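Protein involved in catabolism of external DNA (Legionella pneumophila subsp. pneumophila, PDB 2OO3) probably methylates N6 of adenine 2030 in 23S ribosomal RNA, using S-adenosyl-L-methionine as methyl donor. Local coordinates at residues Val147-Pro156 with Ile178-Phe189. Residues are numbered along the deposited sequence; the frame is centred on the assembly and turned at random.
With SO4 (sulfate ion), chain C.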
loop_
_atom_site.group_PDB
_atom_site.type_symbol
_atom_site.label_atom_id
_atom_site.label_comp_id
_atom_site.label_asym_id
_atom_site.label_seq_id
_atom_site.Cartn_x
_atom_site.Cartn_y
_atom_site.Cartn_z
ATOM N N VAL A 147 5.135 6.111 12.549
ATOM C CA VAL A 147 5.006 4.899 13.352
ATOM C C VAL A 147 4.709 5.251 14.830
ATOM O O VAL A 147 3.861 4.622 15.464
ATOM C CB VAL A 147 6.261 3.989 13.184
ATOM C CG1 VAL A 147 6.192 2.741 14.098
ATOM C CG2 VAL A 147 6.363 3.530 11.710
ATOM N N SER A 148 5.381 6.290 15.334
ATOM C CA SER A 148 5.131 6.823 16.665
ATOM C C SER A 148 3.734 7.436 16.767
ATOM O O SER A 148 3.120 7.363 17.816
ATOM C CB SER A 148 6.247 7.815 17.082
ATOM O OG SER A 148 6.047 9.109 16.508
ATOM N N LYS A 149 3.206 7.971 15.670
ATOM C CA LYS A 149 1.863 8.576 15.662
ATOM C C LYS A 149 0.695 7.620 15.814
ATOM O O LYS A 149 -0.395 8.042 16.252
ATOM C CB LYS A 149 1.624 9.403 14.392
ATOM C CG LYS A 149 2.112 10.819 14.477
ATOM C CD LYS A 149 1.333 11.604 15.502
ATOM C CE LYS A 149 1.844 13.025 15.625
ATOM N NZ LYS A 149 1.167 13.685 16.776
ATOM N N LEU A 150 0.890 6.355 15.431
ATOM C CA LEU A 150 -0.139 5.342 15.619
ATOM C C LEU A 150 -0.761 5.417 17.031
ATOM O O LEU A 150 -1.991 5.431 17.192
ATOM C CB LEU A 150 0.426 3.950 15.349
ATOM C CG LEU A 150 0.709 3.585 13.892
ATOM C CD1 LEU A 150 1.302 2.194 13.793
ATOM C CD2 LEU A 150 -0.584 3.666 13.064
ATOM N N ASN A 151 0.096 5.505 18.045
ATOM C CA ASN A 151 -0.342 5.519 19.422
ATOM C C ASN A 151 -1.236 6.720 19.767
ATOM O O ASN A 151 -2.202 6.576 20.499
ATOM C CB ASN A 151 0.899 5.439 20.321
ATOM C CG ASN A 151 0.572 5.385 21.817
ATOM O OD1 ASN A 151 1.187 6.128 22.615
ATOM N ND2 ASN A 151 -0.353 4.492 22.217
ATOM N N ALA A 152 -0.935 7.888 19.196
ATOM C CA ALA A 152 -1.625 9.135 19.543
ATOM C C ALA A 152 -2.972 9.330 18.850
ATOM O O ALA A 152 -3.855 10.035 19.386
ATOM C CB ALA A 152 -0.725 10.330 19.234
ATOM N N LEU A 153 -3.120 8.733 17.660
ATOM C CA LEU A 153 -4.219 9.058 16.750
ATOM C C LEU A 153 -5.329 8.029 16.724
ATOM O O LEU A 153 -6.341 8.257 16.073
ATOM C CB LEU A 153 -3.705 9.251 15.312
ATOM C CG LEU A 153 -2.677 10.376 15.114
ATOM C CD1 LEU A 153 -2.207 10.398 13.698
ATOM C CD2 LEU A 153 -3.266 11.727 15.489
ATOM N N LEU A 154 -5.147 6.906 17.429
ATOM C CA LEU A 154 -6.122 5.815 17.399
ATOM C C LEU A 154 -6.599 5.515 18.832
ATOM O O LEU A 154 -5.808 5.667 19.780
ATOM C CB LEU A 154 -5.519 4.572 16.728
ATOM C CG LEU A 154 -4.988 4.707 15.293
ATOM C CD1 LEU A 154 -4.352 3.407 14.831
ATOM C CD2 LEU A 154 -6.105 5.088 14.311
ATOM N N PRO A 155 -7.901 5.186 19.012
ATOM C CA PRO A 155 -8.971 5.156 18.013
ATOM C C PRO A 155 -9.367 6.568 17.580
ATOM O O PRO A 155 -9.345 7.486 18.406
ATOM C CB PRO A 155 -10.134 4.493 18.756
ATOM C CG PRO A 155 -9.883 4.821 20.216
ATOM C CD PRO A 155 -8.395 4.859 20.366
ATOM N N PRO A 156 -9.714 6.752 16.293
ATOM C CA PRO A 156 -10.045 8.087 15.814
ATOM C C PRO A 156 -11.491 8.414 16.158
ATOM O O PRO A 156 -12.299 7.489 16.307
ATOM C CB PRO A 156 -9.893 7.964 14.283
ATOM C CG PRO A 156 -10.177 6.535 13.987
ATOM C CD PRO A 156 -9.832 5.727 15.233
ATOM N N ILE A 178 7.816 -2.386 13.586
ATOM C CA ILE A 178 6.542 -2.243 12.888
ATOM C C ILE A 178 5.452 -3.120 13.490
ATOM O O ILE A 178 4.412 -2.591 13.864
ATOM C CB ILE A 178 6.710 -2.435 11.336
ATOM C CG1 ILE A 178 7.488 -1.239 10.766
ATOM C CG2 ILE A 178 5.372 -2.635 10.648
ATOM C CD1 ILE A 178 6.824 0.136 10.954
ATOM N N PRO A 179 5.680 -4.444 13.619
ATOM C CA PRO A 179 4.606 -5.218 14.244
ATOM C C PRO A 179 4.332 -4.817 15.688
ATOM O O PRO A 179 3.209 -4.960 16.133
ATOM C CB PRO A 179 5.139 -6.647 14.216
ATOM C CG PRO A 179 6.113 -6.661 13.033
ATOM C CD PRO A 179 6.788 -5.309 13.188
ATOM N N TYR A 180 5.361 -4.363 16.406
ATOM C CA TYR A 180 5.195 -3.865 17.772
ATOM C C TYR A 180 4.214 -2.676 17.783
ATOM O O TYR A 180 3.268 -2.667 18.553
ATOM C CB TYR A 180 6.530 -3.421 18.364
ATOM C CG TYR A 180 6.451 -3.039 19.840
ATOM C CD1 TYR A 180 6.395 -4.018 20.811
ATOM C CD2 TYR A 180 6.428 -1.704 20.246
ATOM C CE1 TYR A 180 6.331 -3.699 22.158
ATOM C CE2 TYR A 180 6.361 -1.365 21.613
ATOM C CZ TYR A 180 6.320 -2.382 22.556
ATOM O OH TYR A 180 6.251 -2.103 23.929
ATOM N N ALA A 181 4.454 -1.697 16.916
ATOM C CA ALA A 181 3.576 -0.544 16.805
ATOM C C ALA A 181 2.138 -0.922 16.376
ATOM O O ALA A 181 1.160 -0.384 16.915
ATOM C CB ALA A 181 4.170 0.477 15.837
ATOM N N ILE A 182 2.002 -1.801 15.385
ATOM C CA ILE A 182 0.654 -2.266 14.986
ATOM C C ILE A 182 -0.037 -3.014 16.121
ATOM O O ILE A 182 -1.220 -2.805 16.360
ATOM C CB ILE A 182 0.683 -3.127 13.706
ATOM C CG1 ILE A 182 1.308 -2.331 12.553
ATOM C CG2 ILE A 182 -0.738 -3.681 13.351
ATOM C CD1 ILE A 182 1.703 -3.185 11.314
ATOM N N LYS A 183 0.689 -3.877 16.843
ATOM C CA LYS A 183 0.071 -4.567 17.964
ATOM C C LYS A 183 -0.499 -3.559 18.964
ATOM O O LYS A 183 -1.642 -3.721 19.430
ATOM C CB LYS A 183 1.066 -5.528 18.653
ATOM C CG LYS A 183 0.397 -6.383 19.765
ATOM C CD LYS A 183 1.382 -7.424 20.308
ATOM C CE LYS A 183 0.943 -7.949 21.637
ATOM N NZ LYS A 183 1.975 -8.916 22.200
ATOM N N ASN A 184 0.251 -2.493 19.244
ATOM C CA ASN A 184 -0.191 -1.497 20.231
ATOM C C ASN A 184 -1.435 -0.767 19.731
ATOM O O ASN A 184 -2.396 -0.594 20.482
ATOM C CB ASN A 184 0.901 -0.457 20.509
ATOM C CG ASN A 184 0.390 0.717 21.346
ATOM O OD1 ASN A 184 0.325 1.878 20.874
ATOM N ND2 ASN A 184 -0.011 0.416 22.590
ATOM N N ALA A 185 -1.379 -0.357 18.455
ATOM C CA ALA A 185 -2.464 0.341 17.783
ATOM C C ALA A 185 -3.717 -0.529 17.803
ATOM O O ALA A 185 -4.779 -0.062 18.166
ATOM C CB ALA A 185 -2.053 0.668 16.345
ATOM N N TYR A 186 -3.572 -1.798 17.423
ATOM C CA TYR A 186 -4.681 -2.732 17.371
ATOM C C TYR A 186 -5.337 -2.885 18.750
ATOM O O TYR A 186 -6.572 -2.978 18.838
ATOM C CB TYR A 186 -4.204 -4.094 16.851
ATOM C CG TYR A 186 -5.308 -5.110 16.720
ATOM C CD1 TYR A 186 -6.094 -5.186 15.560
ATOM C CD2 TYR A 186 -5.582 -5.996 17.765
ATOM C CE1 TYR A 186 -7.104 -6.113 15.460
ATOM C CE2 TYR A 186 -6.566 -6.927 17.660
ATOM C CZ TYR A 186 -7.324 -6.978 16.514
ATOM O OH TYR A 186 -8.326 -7.898 16.444
ATOM N N SER A 187 -4.530 -2.900 19.824
ATOM C CA SER A 187 -5.107 -3.041 21.179
ATOM C C SER A 187 -6.095 -1.908 21.514
ATOM O O SER A 187 -7.058 -2.137 22.232
ATOM C CB SER A 187 -4.026 -3.153 22.265
ATOM O OG SER A 187 -3.337 -1.927 22.447
ATOM N N LYS A 188 -5.851 -0.714 20.966
ATOM C CA LYS A 188 -6.672 0.490 21.204
ATOM C C LYS A 188 -7.790 0.652 20.171
ATOM O O LYS A 188 -8.776 1.323 20.425
ATOM C CB LYS A 188 -5.801 1.752 21.108
ATOM C CG LYS A 188 -4.737 1.904 22.179
ATOM C CD LYS A 188 -3.816 3.057 21.797
ATOM C CE LYS A 188 -3.586 3.950 23.001
ATOM N NZ LYS A 188 -3.340 5.348 22.573
ATOM N N PHE A 189 -7.618 0.047 18.999
ATOM C CA PHE A 189 -8.585 0.217 17.927
ATOM C C PHE A 189 -8.644 -1.078 17.124
ATOM O O PHE A 189 -8.101 -1.172 16.032
ATOM C CB PHE A 189 -8.155 1.412 17.066
ATOM C CG PHE A 189 -9.144 1.788 16.007
ATOM C CD1 PHE A 189 -10.510 1.819 16.285
ATOM C CD2 PHE A 189 -8.706 2.124 14.722
ATOM C CE1 PHE A 189 -11.435 2.185 15.303
ATOM C CE2 PHE A 189 -9.618 2.497 13.735
ATOM C CZ PHE A 189 -10.974 2.526 14.027
HETATM S S SO4 C . -8.842 -11.934 16.957
HETATM O O1 SO4 C . -9.078 -11.227 15.704
HETATM O O2 SO4 C . -8.327 -10.979 17.939
HETATM O O3 SO4 C . -10.114 -12.485 17.421
HETATM O O4 SO4 C . -7.856 -12.996 16.797
#
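P156 covers one face of the F189 ring: its CD stands 3.6 Å from the ring centroid and 13° off the normal, a CH-pi contact. P155 CB, beyond a cis peptide bond, and L154 CD2 approach the same ring obliquely, CB lying 3.7 Å from F189 CD1. The amides of N151 and N184 are turned 55° against each other, with N151 ND2 3.0 Å from N184 OD1. K188, its chain bent at chi3, reaches across to the last turn of helix 147-153, where NZ donates to N151 O at 2.7 Å; the lysine thereby ties down a carbonyl of a weakly bonded helix. Toward the sheet from these polar groups, the packing is apolar and close, as small residues allow: V147 CG1 presses on A181 CB at 3.5 Å, tighter than usual, while L150 CB and L154 CD1 both meet A185 CB from the side of helix 147-153. The two axes run nearly parallel, 9° apart and 9.0 Å at closest approach. This fits their place in the Rossmann-like sheet: helix 146-153 leads into strand 161-165 and helix 174-188 into strand 193-200, both running parallel. L150 and L154 rest on strand 38-41, I178, I182 and A185 on strand 193-200, and helix 203-216 packs against P179 and Y186.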